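Local coordinates for protein inorganic pyrophosphatase (Shewanella sp. AS-11, PDB 6LL8) that probably hydrolyses diphosphate to two phosphates as a cold-adapted family II enzyme that works with bound manganese or magnesium ions, at residues I21-I30 and Y128-I139; M141-F151 and F176-K187. One frame throughout, in Å; residues are numbered along the deposited sequence.

Contact 1 (I21-I30 and Y128-I139)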
loop_
_atom_site.group_PDB
_atom_site.type_symbol
_atom_site.label_atom_id
_atom_site.label_comp_id
_atom_site.label_asym_id
_atom_site.label_seq_id
_atom_site.Cartn_x
_atom_site.Cartn_y
_atom_site.Cartn_z
ATOM N N ILE A 21 5.285 -12.325 3.931
ATOM C CA ILE A 21 6.368 -13.341 3.868
ATOM C C ILE A 21 7.279 -13.151 5.076
ATOM O O ILE A 21 7.626 -14.124 5.762
ATOM C CB ILE A 21 7.146 -13.214 2.556
ATOM C CG1 ILE A 21 6.265 -13.582 1.364
ATOM C CG2 ILE A 21 8.392 -14.087 2.602
ATOM C CD1 ILE A 21 6.879 -13.284 0.014
ATOM N N ALA A 22 7.701 -11.924 5.333
ATOM C CA ALA A 22 8.684 -11.654 6.392
ATOM C C ALA A 22 8.099 -11.960 7.768
ATOM O O ALA A 22 8.795 -12.554 8.627
ATOM C CB ALA A 22 9.138 -10.219 6.304
ATOM N N LEU A 23 6.859 -11.576 8.039
ATOM C CA LEU A 23 6.272 -11.842 9.357
ATOM C C LEU A 23 5.942 -13.310 9.492
ATOM O O LEU A 23 6.136 -13.866 10.589
ATOM C CB LEU A 23 5.064 -10.958 9.598
ATOM C CG LEU A 23 4.361 -11.176 10.930
ATOM C CD1 LEU A 23 5.275 -11.061 12.120
ATOM C CD2 LEU A 23 3.176 -10.226 11.069
ATOM N N ALA A 24 5.462 -13.991 8.448
ATOM C CA ALA A 24 5.220 -15.445 8.586
ATOM C C ALA A 24 6.523 -16.153 8.949
ATOM O O ALA A 24 6.522 -17.079 9.778
ATOM C CB ALA A 24 4.617 -16.023 7.339
ATOM N N TYR A 25 7.635 -15.779 8.336
ATOM C CA TYR A 25 8.926 -16.427 8.650
ATOM C C TYR A 25 9.229 -16.223 10.121
ATOM O O TYR A 25 9.616 -17.156 10.842
ATOM C CB TYR A 25 10.029 -15.874 7.760
ATOM C CG TYR A 25 11.384 -16.465 8.092
ATOM C CD1 TYR A 25 11.779 -17.687 7.596
ATOM C CD2 TYR A 25 12.232 -15.825 8.960
ATOM C CE1 TYR A 25 13.012 -18.202 7.949
ATOM C CE2 TYR A 25 13.443 -16.345 9.367
ATOM C CZ TYR A 25 13.843 -17.545 8.838
ATOM O OH TYR A 25 15.059 -18.096 9.208
ATOM N N LEU A 26 9.125 -14.987 10.605
ATOM C CA LEU A 26 9.424 -14.664 12.016
ATOM C C LEU A 26 8.523 -15.492 12.932
ATOM O O LEU A 26 9.038 -16.100 13.893
ATOM C CB LEU A 26 9.185 -13.175 12.241
ATOM C CG LEU A 26 9.288 -12.710 13.691
ATOM C CD1 LEU A 26 10.635 -13.062 14.306
ATOM C CD2 LEU A 26 9.005 -11.243 13.786
ATOM N N LYS A 27 7.228 -15.543 12.690
ATOM C CA LYS A 27 6.300 -16.313 13.534
ATOM C C LYS A 27 6.715 -17.786 13.549
ATOM O O LYS A 27 6.767 -18.393 14.629
ATOM C CB LYS A 27 4.875 -16.141 13.018
ATOM C CG LYS A 27 4.262 -14.809 13.373
ATOM C CD LYS A 27 4.080 -14.617 14.843
ATOM C CE LYS A 27 3.058 -13.564 15.184
ATOM N NZ LYS A 27 2.853 -13.470 16.626
ATOM N N ASN A 28 7.010 -18.362 12.409
ATOM C CA ASN A 28 7.437 -19.775 12.404
ATOM C C ASN A 28 8.724 -19.943 13.212
ATOM O O ASN A 28 8.866 -20.956 13.905
ATOM C CB ASN A 28 7.547 -20.306 10.985
ATOM C CG ASN A 28 6.177 -20.507 10.373
ATOM O OD1 ASN A 28 5.322 -21.143 10.983
ATOM N ND2 ASN A 28 5.955 -19.999 9.173
ATOM N N GLN A 29 9.646 -19.019 13.133
ATOM C CA GLN A 29 10.923 -19.145 13.862
ATOM C C GLN A 29 10.678 -19.109 15.363
ATOM O O GLN A 29 11.519 -19.694 16.088
ATOM C CB GLN A 29 11.929 -18.078 13.455
ATOM C CG GLN A 29 12.509 -18.260 12.063
ATOM C CD GLN A 29 13.241 -19.566 11.836
ATOM O OE1 GLN A 29 14.271 -19.787 12.483
ATOM N NE2 GLN A 29 12.571 -20.464 11.131
ATOM N N ILE A 30 9.645 -18.444 15.839
ATOM C CA ILE A 30 9.369 -18.352 17.293
ATOM C C ILE A 30 8.316 -19.395 17.691
ATOM O O ILE A 30 7.787 -19.337 18.793
ATOM C CB ILE A 30 9.034 -16.921 17.755
ATOM C CG1 ILE A 30 7.713 -16.411 17.183
ATOM C CG2 ILE A 30 10.209 -16.024 17.443
ATOM C CD1 ILE A 30 7.278 -15.033 17.663
ATOM N N TYR A 128 12.351 -10.067 19.144
ATOM C CA TYR A 128 12.455 -11.523 19.368
ATOM C C TYR A 128 13.889 -12.038 19.225
ATOM O O TYR A 128 14.148 -13.219 19.489
ATOM C CB TYR A 128 11.510 -12.258 18.412
ATOM C CG TYR A 128 10.054 -12.068 18.712
ATOM C CD1 TYR A 128 9.493 -12.651 19.832
ATOM C CD2 TYR A 128 9.249 -11.327 17.875
ATOM C CE1 TYR A 128 8.142 -12.542 20.097
ATOM C CE2 TYR A 128 7.902 -11.188 18.141
ATOM C CZ TYR A 128 7.343 -11.807 19.241
ATOM O OH TYR A 128 6.002 -11.670 19.459
ATOM N N GLN A 129 14.796 -11.195 18.774
ATOM C CA GLN A 129 16.215 -11.570 18.562
ATOM C C GLN A 129 16.301 -12.745 17.586
ATOM O O GLN A 129 17.112 -13.666 17.751
ATOM C CB GLN A 129 16.911 -11.849 19.886
ATOM C CG GLN A 129 16.971 -10.651 20.832
ATOM C CD GLN A 129 17.633 -11.053 22.129
ATOM O OE1 GLN A 129 17.034 -11.698 22.993
ATOM N NE2 GLN A 129 18.908 -10.754 22.219
ATOM N N VAL A 130 15.547 -12.653 16.510
ATOM C CA VAL A 130 15.585 -13.635 15.400
ATOM C C VAL A 130 16.403 -13.064 14.240
ATOM O O VAL A 130 16.205 -11.902 13.825
ATOM C CB VAL A 130 14.146 -13.980 14.973
ATOM C CG1 VAL A 130 14.122 -14.782 13.704
ATOM C CG2 VAL A 130 13.445 -14.714 16.103
ATOM N N LYS A 131 17.302 -13.872 13.709
ATOM C CA LYS A 131 18.156 -13.464 12.590
ATOM C C LYS A 131 17.296 -13.306 11.338
ATOM O O LYS A 131 16.401 -14.116 11.057
ATOM C CB LYS A 131 19.222 -14.525 12.328
ATOM C CG LYS A 131 20.176 -14.740 13.480
ATOM C CD LYS A 131 20.880 -13.493 13.980
ATOM C CE LYS A 131 21.785 -13.798 15.159
ATOM N NZ LYS A 131 21.042 -13.848 16.445
ATOM N N ILE A 132 17.595 -12.274 10.570
ATOM C CA ILE A 132 16.888 -12.024 9.283
ATOM C C ILE A 132 17.746 -12.645 8.194
ATOM O O ILE A 132 18.880 -12.206 7.992
ATOM C CB ILE A 132 16.671 -10.523 9.029
ATOM C CG1 ILE A 132 15.939 -9.880 10.210
ATOM C CG2 ILE A 132 15.910 -10.366 7.717
ATOM C CD1 ILE A 132 15.753 -8.391 10.096
ATOM N N PRO A 133 17.247 -13.657 7.474
ATOM C CA PRO A 133 18.026 -14.232 6.391
ATOM C C PRO A 133 18.206 -13.219 5.256
ATOM O O PRO A 133 17.425 -12.302 5.086
ATOM C CB PRO A 133 17.173 -15.394 5.865
ATOM C CG PRO A 133 16.130 -15.649 6.932
ATOM C CD PRO A 133 15.995 -14.365 7.706
ATOM N N ALA A 134 19.232 -13.418 4.470
ATOM C CA ALA A 134 19.590 -12.510 3.382
ATOM C C ALA A 134 18.429 -12.285 2.418
ATOM O O ALA A 134 18.204 -11.140 1.986
ATOM C CB ALA A 134 20.820 -12.970 2.648
ATOM N N ASN A 135 17.744 -13.334 2.035
ATOM C CA ASN A 135 16.662 -13.209 1.039
ATOM C C ASN A 135 15.501 -12.390 1.602
ATOM O O ASN A 135 14.951 -11.529 0.925
ATOM C CB ASN A 135 16.277 -14.576 0.459
ATOM C CG ASN A 135 15.760 -15.614 1.460
ATOM O OD1 ASN A 135 15.842 -15.464 2.683
ATOM N ND2 ASN A 135 15.328 -16.757 0.946
ATOM N N ILE A 136 15.092 -12.705 2.821
ATOM C CA ILE A 136 14.027 -11.949 3.516
ATOM C C ILE A 136 14.476 -10.493 3.672
ATOM O O ILE A 136 13.679 -9.568 3.430
ATOM C CB ILE A 136 13.705 -12.559 4.887
ATOM C CG1 ILE A 136 13.167 -13.982 4.750
ATOM C CG2 ILE A 136 12.789 -11.644 5.683
ATOM C CD1 ILE A 136 11.775 -14.042 4.312
ATOM N N ALA A 137 15.718 -10.279 4.053
ATOM C CA ALA A 137 16.187 -8.893 4.221
ATOM C C ALA A 137 16.046 -8.125 2.906
ATOM O O ALA A 137 15.685 -6.935 2.926
ATOM C CB ALA A 137 17.624 -8.855 4.708
ATOM N N GLY A 138 16.339 -8.783 1.799
ATOM C CA GLY A 138 16.265 -8.104 0.510
ATOM C C GLY A 138 14.855 -7.641 0.199
ATOM O O GLY A 138 14.668 -6.529 -0.277
ATOM N N ILE A 139 13.871 -8.524 0.387
ATOM C CA ILE A 139 12.494 -8.133 0.029
ATOM C C ILE A 139 12.000 -7.087 1.028
ATOM O O ILE A 139 11.232 -6.192 0.624
ATOM C CB ILE A 139 11.557 -9.330 -0.152
ATOM C CG1 ILE A 139 11.240 -10.075 1.144
ATOM C CG2 ILE A 139 12.086 -10.252 -1.237
ATOM C CD1 ILE A 139 10.176 -11.134 0.987
HETATM O O HOH W 1 16.389 -16.809 11.121
HETATM O O HOH W 2 4.402 -11.298 17.269
#

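Contact 2 (M141-F151 and F176-K187). With MG (magnesium ion), chain D; MG (magnesium ion), chain F; 2PN (imidodiphosphoric acid), chain I.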
loop_
_atom_site.group_PDB
_atom_site.type_symbol
_atom_site.label_atom_id
_atom_site.label_comp_id
_atom_site.label_asym_id
_atom_site.label_seq_id
_atom_site.Cartn_x
_atom_site.Cartn_y
_atom_site.Cartn_z
ATOM N N MET A 141 13.838 -4.797 2.502
ATOM C CA MET A 141 14.529 -3.585 2.045
ATOM C C MET A 141 13.777 -2.970 0.867
ATOM O O MET A 141 13.532 -1.754 0.837
ATOM C CB MET A 141 15.946 -3.964 1.653
ATOM C CG MET A 141 16.795 -2.795 1.164
ATOM S SD MET A 141 18.150 -3.276 0.071
ATOM C CE MET A 141 17.200 -3.786 -1.353
ATOM N N CYS A 142 13.432 -3.805 -0.107
ATOM C CA CYS A 142 12.717 -3.307 -1.300
ATOM C C CYS A 142 11.377 -2.712 -0.886
ATOM O O CYS A 142 10.974 -1.655 -1.416
ATOM C CB CYS A 142 12.508 -4.398 -2.329
ATOM S SG CYS A 142 14.006 -4.902 -3.180
ATOM N N ALA A 143 10.639 -3.388 -0.020
ATOM C CA ALA A 143 9.338 -2.851 0.397
ATOM C C ALA A 143 9.484 -1.458 1.004
ATOM O O ALA A 143 8.665 -0.562 0.711
ATOM C CB ALA A 143 8.677 -3.774 1.382
ATOM N N ILE A 144 10.510 -1.236 1.823
ATOM C CA ILE A 144 10.668 0.069 2.491
ATOM C C ILE A 144 11.066 1.113 1.451
ATOM O O ILE A 144 10.579 2.245 1.506
ATOM C CB ILE A 144 11.669 -0.028 3.653
ATOM C CG1 ILE A 144 11.256 -1.069 4.698
ATOM C CG2 ILE A 144 11.838 1.352 4.290
ATOM C CD1 ILE A 144 12.362 -1.491 5.608
ATOM N N LEU A 145 11.958 0.769 0.534
ATOM C CA LEU A 145 12.325 1.695 -0.554
ATOM C C LEU A 145 11.102 2.067 -1.375
ATOM O O LEU A 145 10.987 3.207 -1.845
ATOM C CB LEU A 145 13.391 1.045 -1.428
ATOM C CG LEU A 145 14.779 0.981 -0.815
ATOM C CD1 LEU A 145 15.606 -0.032 -1.588
ATOM C CD2 LEU A 145 15.454 2.338 -0.791
ATOM N N SER A 146 10.181 1.141 -1.595
ATOM C CA SER A 146 8.958 1.404 -2.376
ATOM C C SER A 146 8.034 2.326 -1.587
ATOM O O SER A 146 7.613 3.374 -2.109
ATOM C CB SER A 146 8.286 0.108 -2.741
ATOM O OG SER A 146 7.231 0.391 -3.615
ATOM N N ASP A 147 7.689 1.935 -0.374
ATOM C CA ASP A 147 6.729 2.733 0.415
ATOM C C ASP A 147 7.243 4.135 0.699
ATOM O O ASP A 147 6.451 5.070 0.732
ATOM C CB ASP A 147 6.422 2.042 1.731
ATOM C CG ASP A 147 5.169 1.205 1.693
ATOM O OD1 ASP A 147 4.877 0.680 0.624
ATOM O OD2 ASP A 147 4.533 0.975 2.755
ATOM N N THR A 148 8.544 4.298 0.891
ATOM C CA THR A 148 9.105 5.611 1.181
ATOM C C THR A 148 9.489 6.367 -0.087
ATOM O O THR A 148 9.984 7.492 0.034
ATOM C CB THR A 148 10.307 5.540 2.099
ATOM O OG1 THR A 148 11.413 4.928 1.450
ATOM C CG2 THR A 148 10.002 4.890 3.427
ATOM N N VAL A 149 9.275 5.789 -1.247
ATOM C CA VAL A 149 9.640 6.455 -2.521
ATOM C C VAL A 149 11.126 6.830 -2.466
ATOM O O VAL A 149 11.527 7.988 -2.692
ATOM C CB VAL A 149 8.703 7.611 -2.910
ATOM C CG1 VAL A 149 8.968 8.040 -4.353
ATOM C CG2 VAL A 149 7.250 7.219 -2.721
ATOM N N ILE A 150 11.961 5.854 -2.167
ATOM C CA ILE A 150 13.424 6.075 -2.112
ATOM C C ILE A 150 13.713 7.224 -1.150
ATOM O O ILE A 150 14.578 8.085 -1.410
ATOM C CB ILE A 150 14.062 6.287 -3.495
ATOM C CG1 ILE A 150 13.348 5.570 -4.645
ATOM C CG2 ILE A 150 15.529 5.883 -3.417
ATOM C CD1 ILE A 150 13.896 5.887 -6.041
ATOM N N PHE A 151 13.020 7.226 -0.027
ATOM C CA PHE A 151 13.174 8.194 1.087
ATOM C C PHE A 151 12.586 9.565 0.748
ATOM O O PHE A 151 12.700 10.473 1.588
ATOM C CB PHE A 151 14.613 8.328 1.579
ATOM C CG PHE A 151 15.350 7.053 1.847
ATOM C CD1 PHE A 151 14.723 5.911 2.325
ATOM C CD2 PHE A 151 16.724 7.046 1.763
ATOM C CE1 PHE A 151 15.460 4.789 2.635
ATOM C CE2 PHE A 151 17.455 5.919 2.087
ATOM C CZ PHE A 151 16.819 4.783 2.519
ATOM N N PHE A 176 21.556 0.453 -2.668
ATOM C CA PHE A 176 20.121 0.235 -2.434
ATOM C C PHE A 176 19.289 1.330 -3.090
ATOM O O PHE A 176 18.131 1.051 -3.473
ATOM C CB PHE A 176 19.830 0.066 -0.949
ATOM C CG PHE A 176 20.387 1.122 -0.026
ATOM C CD1 PHE A 176 19.760 2.346 0.160
ATOM C CD2 PHE A 176 21.564 0.876 0.664
ATOM C CE1 PHE A 176 20.300 3.282 1.043
ATOM C CE2 PHE A 176 22.129 1.826 1.483
ATOM C CZ PHE A 176 21.489 3.010 1.677
ATOM N N LYS A 177 19.793 2.543 -3.231
ATOM C CA LYS A 177 18.966 3.583 -3.888
ATOM C C LYS A 177 18.741 3.231 -5.355
ATOM O O LYS A 177 17.687 3.595 -5.896
ATOM C CB LYS A 177 19.574 4.972 -3.733
ATOM C CG LYS A 177 19.481 5.483 -2.298
ATOM C CD LYS A 177 19.994 6.895 -2.147
ATOM C CE LYS A 177 20.077 7.287 -0.700
ATOM N NZ LYS A 177 20.762 8.583 -0.519
ATOM N N GLU A 178 19.689 2.568 -6.013
ATOM C CA GLU A 178 19.466 2.120 -7.411
ATOM C C GLU A 178 18.470 0.984 -7.464
ATOM O O GLU A 178 17.733 0.916 -8.455
ATOM C CB GLU A 178 20.779 1.804 -8.102
ATOM C CG GLU A 178 21.404 3.048 -8.682
ATOM C CD GLU A 178 20.595 3.687 -9.800
ATOM O OE1 GLU A 178 20.062 4.772 -9.582
ATOM O OE2 GLU A 178 20.463 3.069 -10.886
ATOM N N VAL A 179 18.417 0.107 -6.477
ATOM C CA VAL A 179 17.328 -0.878 -6.425
ATOM C C VAL A 179 15.999 -0.112 -6.326
ATOM O O VAL A 179 15.053 -0.468 -7.015
ATOM C CB VAL A 179 17.520 -1.892 -5.286
ATOM C CG1 VAL A 179 16.338 -2.844 -5.217
ATOM C CG2 VAL A 179 18.821 -2.667 -5.461
ATOM N N GLY A 180 15.949 0.926 -5.503
ATOM C CA GLY A 180 14.771 1.794 -5.387
ATOM C C GLY A 180 14.373 2.311 -6.744
ATOM O O GLY A 180 13.198 2.229 -7.138
ATOM N N MET A 181 15.317 2.898 -7.473
ATOM C CA MET A 181 14.996 3.476 -8.779
ATOM C C MET A 181 14.538 2.378 -9.739
ATOM O O MET A 181 13.620 2.614 -10.513
ATOM C CB MET A 181 16.181 4.261 -9.311
ATOM C CG MET A 181 15.802 5.059 -10.543
ATOM S SD MET A 181 14.462 6.265 -10.295
ATOM C CE MET A 181 15.224 7.361 -9.127
ATOM N N ASP A 182 15.158 1.206 -9.691
ATOM C CA ASP A 182 14.737 0.082 -10.553
ATOM C C ASP A 182 13.243 -0.168 -10.356
ATOM O O ASP A 182 12.501 -0.410 -11.316
ATOM C CB ASP A 182 15.498 -1.190 -10.247
ATOM C CG ASP A 182 16.912 -1.229 -10.751
ATOM O OD1 ASP A 182 17.283 -0.319 -11.472
ATOM O OD2 ASP A 182 17.619 -2.132 -10.299
ATOM N N MET A 183 12.804 -0.226 -9.116
ATOM C CA MET A 183 11.385 -0.517 -8.814
ATOM C C MET A 183 10.478 0.525 -9.445
ATOM O O MET A 183 9.402 0.161 -9.977
ATOM C CB MET A 183 11.169 -0.578 -7.316
ATOM C CG MET A 183 11.734 -1.894 -6.725
ATOM S SD MET A 183 11.368 -2.049 -4.971
ATOM C CE MET A 183 12.426 -0.761 -4.327
ATOM N N PHE A 184 10.857 1.792 -9.370
ATOM C CA PHE A 184 10.034 2.852 -9.988
ATOM C C PHE A 184 10.128 2.849 -11.506
ATOM O O PHE A 184 9.147 3.219 -12.152
ATOM C CB PHE A 184 10.295 4.202 -9.324
ATOM C CG PHE A 184 9.688 4.260 -7.945
ATOM C CD1 PHE A 184 8.341 4.532 -7.788
ATOM C CD2 PHE A 184 10.432 3.945 -6.826
ATOM C CE1 PHE A 184 7.763 4.487 -6.526
ATOM C CE2 PHE A 184 9.851 3.922 -5.576
ATOM C CZ PHE A 184 8.510 4.170 -5.424
ATOM N N LYS A 185 11.219 2.389 -12.074
ATOM C CA LYS A 185 11.262 2.169 -13.540
ATOM C C LYS A 185 10.303 1.046 -13.929
ATOM O O LYS A 185 9.608 1.157 -14.921
ATOM C CB LYS A 185 12.691 1.862 -13.991
ATOM C CG LYS A 185 13.638 3.048 -13.894
ATOM C CD LYS A 185 15.023 2.668 -14.389
ATOM C CE LYS A 185 16.038 3.739 -14.312
ATOM N NZ LYS A 185 17.143 3.360 -15.237
ATOM N N VAL A 186 10.218 -0.009 -13.136
ATOM C CA VAL A 186 9.211 -1.068 -13.387
ATOM C C VAL A 186 7.810 -0.478 -13.282
ATOM O O VAL A 186 6.975 -0.736 -14.171
ATOM C CB VAL A 186 9.412 -2.252 -12.455
ATOM C CG1 VAL A 186 8.262 -3.245 -12.577
ATOM C CG2 VAL A 186 10.729 -2.959 -12.761
ATOM N N LYS A 187 7.532 0.311 -12.257
ATOM C CA LYS A 187 6.199 0.908 -12.080
ATOM C C LYS A 187 5.844 1.792 -13.267
ATOM O O LYS A 187 4.660 1.955 -13.554
ATOM C CB LYS A 187 6.088 1.708 -10.778
ATOM C CG LYS A 187 5.998 0.878 -9.507
ATOM C CD LYS A 187 5.783 1.730 -8.209
ATOM C CE LYS A 187 5.093 1.015 -7.012
ATOM N NZ LYS A 187 5.229 1.637 -5.636
HETATM MG MG MG D . 2.670 0.144 3.414
HETATM MG MG MG F . 2.913 0.382 -0.314
HETATM P P1 2PN I . 0.735 1.852 1.563
HETATM O O1 2PN I . -0.165 0.622 1.476
HETATM O O2 2PN I . 1.522 2.077 0.300
HETATM O O3 2PN I . 1.619 1.792 2.795
HETATM N N1 2PN I . -0.260 3.146 1.769
HETATM P P2 2PN I . -0.710 4.431 0.836
HETATM O O4 2PN I . -2.235 4.418 0.885
HETATM O O5 2PN I . -0.208 4.195 -0.572
HETATM O O6 2PN I . -0.135 5.677 1.464
HETATM O O HOH W 3 2.873 1.840 -2.194
HETATM O O HOH W 4 4.471 -1.209 -1.231
#

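Contact 1 (I21-I30 and Y128-I139)
I30 has its CG1 between the backbone N and the carbonyl carbon (chi1 67°), and this swings CD1 over the Y128 ring. The result is a CH-pi contact: I30 CD1 lies 3.7 Å from the centroid of the Y128 ring, 16° off the normal. Y25 sends its ring the other way, toward P133, with CG anti to the backbone N (chi1 177°). Both belong to the packing of helix 14-29 of the DHH domain against the connection between helices 117-128 and 134-147. The axes of 21-29 and 134-139 run roughly antiparallel, 10.3 Å apart at their closest.

Helix 117-128 ends in a Schellman motif with Q129, at positive phi, as the C-prime residue. The turn leads into V130, whose side chain points back to helix 14-29. L26 CD1 lies 3.7 Å from V130 CB, and I30 CG2 touches V130 CG2. L26 CD2 reaches the Y128 ring obliquely. Further along, P133 sits at the N-cap position of the next helix, and its CG is 3.5 Å from Y25 CZ. Q29 CG lies over one face of the Y25 ring.

At the other end the contact is purely aliphatic. I21 CG2 meets both I136 CD1 and I139 CD1, each at 3.8 Å. A22 CB packs on I136 CG2 where the backbones come nearest. F55 touches I21, I136 and I139 from outside the two segments.

Two waters bridge the segments. One water joins K27 NZ to Y128 OH, and K27 NZ also forms a salt bridge with E32. A second water lies in the plane of the Y25 ring, 2.7 Å from Y25 OH, and donates to K131 O at 2.7 Å.

Contact 2 (M141-F151 and F176-K187)
I150 packs against helix 176-187 from a backbone with positive phi, as do its neighbours V149 and F151. The run begins with V149, the positive-phi residue of the Schellman motif that ends helix 134-147. I150 CG1 is turned to a chi1 of -30°, far from a staggered position. Its CD1 lies over the backbone at G180, 3.6 Å from M181 N, and also meets M181 CE. I150 CG1 touches the F184 ring, and CG2 rests near K177. With alanine in place of I150, a gap would probably open beside G180, and the F184 ring and M181 CE would lose packing.

L145 and G180 have the nearest CA atoms of the contact. G180 has no side chain, and a CB there would crowd I150 CG1. L145 CD1 lies 3.3 Å from F176 O. The M183 methyl probably packs near L145 and C142, its position being uncertain because two conformers were modelled. The F184 ring turns its edge to the helix end, with S146 O in the ring plane 3.5 Å from F184 CZ. F151 CE2 comes to the edge of the F176 ring.

K187 NZ donates to S146 OG at 3.1 Å, and also forms a salt bridge with E219. E45 is hydrogen-bonded to S146 OG. The next residue, D147, faces away from helix 176-187 and bridges two magnesium ions, OD2 to one at 2.1 Å and OD1 to the other at 2.2 Å. Both ions also bind the imidodiphosphate, the first through O3 and the second through O2.

The axes of 141-147 and 176-187 cross at -66°. Helix 44-53 adjoins C142 and M183, helix 158-171 touches F176 and I144, and I256, after strand 248-255, meets V149 and F184.

In the fold
The chain starts with strand 4-7 and runs into helix 14-29, which holds the first half of contact 1. It then builds the rest of the parallel six-stranded sheet and helix 117-128 before residues 128-139 return to helix 14-29. Contact 1 thus closes a loop of 97 residues. Contact 2 opens only after that, on the same helix 134-147, and closes a shorter loop of 24 residues that includes helix 158-171. The two are in series and neither nest nor cross. Their centres lie 20 Å apart. Helix 134-147 therefore joins helix 14-29 near its start and, near its metal-binding end, helix 176-187, which precedes the strands of the mixed sheet in the chain.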